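Local coordinates for nucleotide-binding protein, universal stress protein UspA family (Lactobacillus plantarum, PDB 3S3T) that binds ATP and belongs to the universal stress protein family, but its exact role is unknown, at residues A17-A20 with A21-A25. Sequence-based numbering, arbitrary orientation.
Sequences AAQA and AFTEA. With ATP (adenosine-5'-triphosphate), chain I.
Gln19 and Phe22 lie side by side on one turn of helix 16-32 and point the same way. In Gln19, CG anti to the backbone N (chi1 178°) and a bend at chi2 lay the amide beside one corner of the ring. Gln19 NE2 is 3.9 Å from Phe22 CD1. The amide plane is tilted 31° from the ring, and NE2 comes in obliquely, neither squarely over the face nor at the edge. The polar end of Gln19 has its main partner on helix 53-78, where OE1 accepts a hydrogen bond from Arg74. Arg74 also makes a cation-pi contact with Phe22. With an alanine here in place of Gln19, Arg74 would probably lose this acceptor and a gap would open beside Phe22 CD1.

The helix is the crossover of a beta-alpha-beta unit, between parallel strands 7-11 and 35-43 of the nucleotide-binding alpha/beta fold. Phe22 also packs on Val10 of the first strand and on Phe77 and Val78. At the ligand end, Ala18 CB lies 3.4 Å from ATP O3', against the ribose.

One turn beyond Gln19, Thr23 grips its carbonyl twice. Thr23 N donates to Gln19 O at 2.9 Å, and Thr23 OG1 donates to Gln19 O, also at 2.9 Å, from the opposite face of the carbonyl plane. The hydroxyl sits beside its own backbone N (chi1 -62°), which turns it back along the helix to that oxygen. On either side of the Thr23 bond in the helical series, Phe22 N donates to Ala18 O at 2.9 Å and Glu24 N to Ala20 O at 3.1 Å.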
ATOM      1  N   ALA A  17     -17.891 -10.762   4.816  1.00 23.41           N
ATOM      2  CA  ALA A  17     -17.435  -9.408   5.061  1.00 23.42           C
ATOM      3  C   ALA A  17     -18.104  -8.466   4.070  1.00 21.97           C
ATOM      4  O   ALA A  17     -18.498  -7.378   4.453  1.00 21.54           O
ATOM      5  CB  ALA A  17     -15.882  -9.288   4.964  1.00 23.85           C
ATOM      6  N   ALA A  18     -18.222  -8.893   2.813  1.00 20.97           N
ATOM      7  CA  ALA A  18     -18.903  -8.107   1.785  1.00 20.88           C
ATOM      8  C   ALA A  18     -20.390  -7.992   2.045  1.00 20.79           C
ATOM      9  O   ALA A  18     -21.000  -6.948   1.768  1.00 20.54           O
ATOM     10  CB  ALA A  18     -18.650  -8.692   0.404  1.00 19.03           C
ATOM     11  N   GLN A  19     -21.005  -9.057   2.558  1.00 22.32           N
ATOM     12  CA  GLN A  19     -22.414  -8.976   2.931  1.00 23.07           C
ATOM     13  C   GLN A  19     -22.691  -8.061   4.144  1.00 23.33           C
ATOM     14  O   GLN A  19     -23.748  -7.411   4.229  1.00 23.95           O
ATOM     15  CB  GLN A  19     -22.974 -10.383   3.196  1.00 24.41           C
ATOM     16  CG  GLN A  19     -24.408 -10.417   3.635  1.00 26.73           C
ATOM     17  CD  GLN A  19     -25.404  -9.855   2.631  1.00 29.86           C
ATOM     18  OE1 GLN A  19     -25.100  -9.667   1.435  1.00 28.46           O
ATOM     19  NE2 GLN A  19     -26.637  -9.610   3.113  1.00 29.35           N
ATOM     20  N   ALA A  20     -21.775  -8.010   5.092  1.00 23.87           N
ATOM     21  CA  ALA A  20     -21.872  -7.035   6.175  1.00 24.24           C
ATOM     22  C   ALA A  20     -21.761  -5.563   5.594  1.00 24.37           C
ATOM     23  O   ALA A  20     -22.432  -4.628   6.054  1.00 23.57           O
ATOM     24  CB  ALA A  20     -20.795  -7.296   7.164  1.00 25.20           C
ATOM     25  N   ALA A  21     -20.899  -5.391   4.588  1.00 23.57           N
ATOM     26  CA  ALA A  21     -20.812  -4.126   3.824  1.00 23.14           C
ATOM     27  C   ALA A  21     -22.148  -3.762   3.163  1.00 22.44           C
ATOM     28  O   ALA A  21     -22.595  -2.635   3.226  1.00 21.88           O
ATOM     29  CB  ALA A  21     -19.702  -4.266   2.731  1.00 21.54           C
ATOM     30  N   PHE A  22     -22.756  -4.723   2.479  1.00 23.02           N
ATOM     31  CA  PHE A  22     -24.027  -4.493   1.855  1.00 24.15           C
ATOM     32  C   PHE A  22     -25.057  -4.089   2.900  1.00 25.11           C
ATOM     33  O   PHE A  22     -25.818  -3.134   2.706  1.00 24.29           O
ATOM     34  CB  PHE A  22     -24.494  -5.710   1.086  1.00 24.94           C
ATOM     35  CG  PHE A  22     -25.886  -5.589   0.607  1.00 25.97           C
ATOM     36  CD1 PHE A  22     -26.932  -6.189   1.309  1.00 25.97           C
ATOM     37  CD2 PHE A  22     -26.174  -4.808  -0.501  1.00 26.53           C
ATOM     38  CE1 PHE A  22     -28.248  -6.046   0.881  1.00 27.54           C
ATOM     39  CE2 PHE A  22     -27.517  -4.668  -0.933  1.00 27.86           C
ATOM     40  CZ  PHE A  22     -28.531  -5.299  -0.247  1.00 24.97           C
ATOM     41  N   THR A  23     -25.049  -4.777   4.033  1.00 25.21           N
ATOM     42  CA  THR A  23     -26.032  -4.484   5.099  1.00 26.51           C
ATOM     43  C   THR A  23     -25.935  -3.048   5.567  1.00 25.66           C
ATOM     44  O   THR A  23     -26.965  -2.398   5.758  1.00 24.68           O
ATOM     45  CB  THR A  23     -25.907  -5.463   6.258  1.00 26.82           C
ATOM     46  OG1 THR A  23     -26.178  -6.765   5.745  1.00 27.36           O
ATOM     47  CG2 THR A  23     -26.920  -5.140   7.402  1.00 30.32           C
ATOM     48  N   GLU A  24     -24.702  -2.545   5.706  1.00 25.45           N
ATOM     49  CA  GLU A  24     -24.481  -1.143   6.079  1.00 24.75           C
ATOM     50  C   GLU A  24     -24.812  -0.186   4.958  1.00 24.26           C
ATOM     51  O   GLU A  24     -25.341   0.911   5.224  1.00 25.70           O
ATOM     52  CB  GLU A  24     -23.068  -0.917   6.582  1.00 25.57           C
ATOM     53  CG  GLU A  24     -22.780   0.492   7.079  1.00 27.27           C
ATOM     54  CD  GLU A  24     -23.731   0.958   8.156  1.00 31.27           C
ATOM     55  OE1 GLU A  24     -23.881   2.181   8.292  1.00 31.69           O
ATOM     56  OE2 GLU A  24     -24.347   0.101   8.838  1.00 32.32           O
ATOM     57  N   ALA A  25     -24.550  -0.581   3.707  1.00 22.13           N
ATOM     58  CA  ALA A  25     -24.921   0.248   2.555  1.00 22.06           C
ATOM     59  C   ALA A  25     -26.429   0.482   2.522  1.00 22.45           C
ATOM     60  O   ALA A  25     -26.882   1.591   2.245  1.00 22.14           O
ATOM     61  CB  ALA A  25     -24.423  -0.377   1.210  1.00 20.65           C
TER
HETATM   62  PG  ATP I 501      -7.108 -10.185  -1.567  1.00 23.61           P
HETATM   63  O1G ATP I 501      -7.996 -10.360  -2.777  1.00 21.33           O
HETATM   64  O2G ATP I 501      -6.284 -11.404  -1.285  1.00 23.27           O
HETATM   65  O3G ATP I 501      -6.214  -8.953  -1.564  1.00 24.20           O
HETATM   66  PB  ATP I 501      -9.538 -10.445   0.057  1.00 21.06           P
HETATM   67  O1B ATP I 501      -9.627 -10.946   1.471  1.00 18.77           O
HETATM   68  O2B ATP I 501     -10.129 -11.279  -1.027  1.00 21.89           O
HETATM   69  O3B ATP I 501      -8.002 -10.105  -0.225  1.00 19.29           O
HETATM   70  PA  ATP I 501     -10.697  -8.050  -1.111  1.00 17.99           P
HETATM   71  O1A ATP I 501     -10.714  -8.758  -2.431  1.00 18.16           O
HETATM   72  O2A ATP I 501      -9.959  -6.775  -1.088  1.00 16.51           O
HETATM   73  O3A ATP I 501     -10.182  -8.958   0.086  1.00 22.37           O
HETATM   74  O5' ATP I 501     -12.273  -7.788  -0.737  1.00 17.23           O
HETATM   75  C5' ATP I 501     -12.616  -6.647   0.047  1.00 18.05           C
HETATM   76  C4' ATP I 501     -13.984  -6.107  -0.380  1.00 18.41           C
HETATM   77  O4' ATP I 501     -13.843  -5.801  -1.762  1.00 19.63           O
HETATM   78  C3' ATP I 501     -15.110  -7.125  -0.306  1.00 17.59           C
HETATM   79  O3' ATP I 501     -15.687  -7.216   0.986  1.00 18.15           O
HETATM   80  C2' ATP I 501     -16.010  -6.577  -1.386  1.00 20.13           C
HETATM   81  O2' ATP I 501     -16.713  -5.479  -0.821  1.00 20.29           O
HETATM   82  C1' ATP I 501     -15.047  -6.085  -2.458  1.00 18.20           C
HETATM   83  N9  ATP I 501     -14.831  -7.084  -3.502  1.00 20.85           N
HETATM   84  C8  ATP I 501     -13.844  -8.032  -3.554  1.00 19.45           C
HETATM   85  N7  ATP I 501     -13.976  -8.803  -4.657  1.00 17.14           N
HETATM   86  C5  ATP I 501     -15.052  -8.340  -5.304  1.00 18.68           C
HETATM   87  C6  ATP I 501     -15.758  -8.720  -6.522  1.00 20.96           C
HETATM   88  N6  ATP I 501     -15.285  -9.755  -7.246  1.00 21.14           N
HETATM   89  N1  ATP I 501     -16.873  -7.994  -6.890  1.00 19.20           N
HETATM   90  C2  ATP I 501     -17.295  -6.973  -6.126  1.00 21.04           C
HETATM   91  N3  ATP I 501     -16.731  -6.589  -4.972  1.00 15.95           N
HETATM   92  C4  ATP I 501     -15.620  -7.229  -4.544  1.00 17.54           C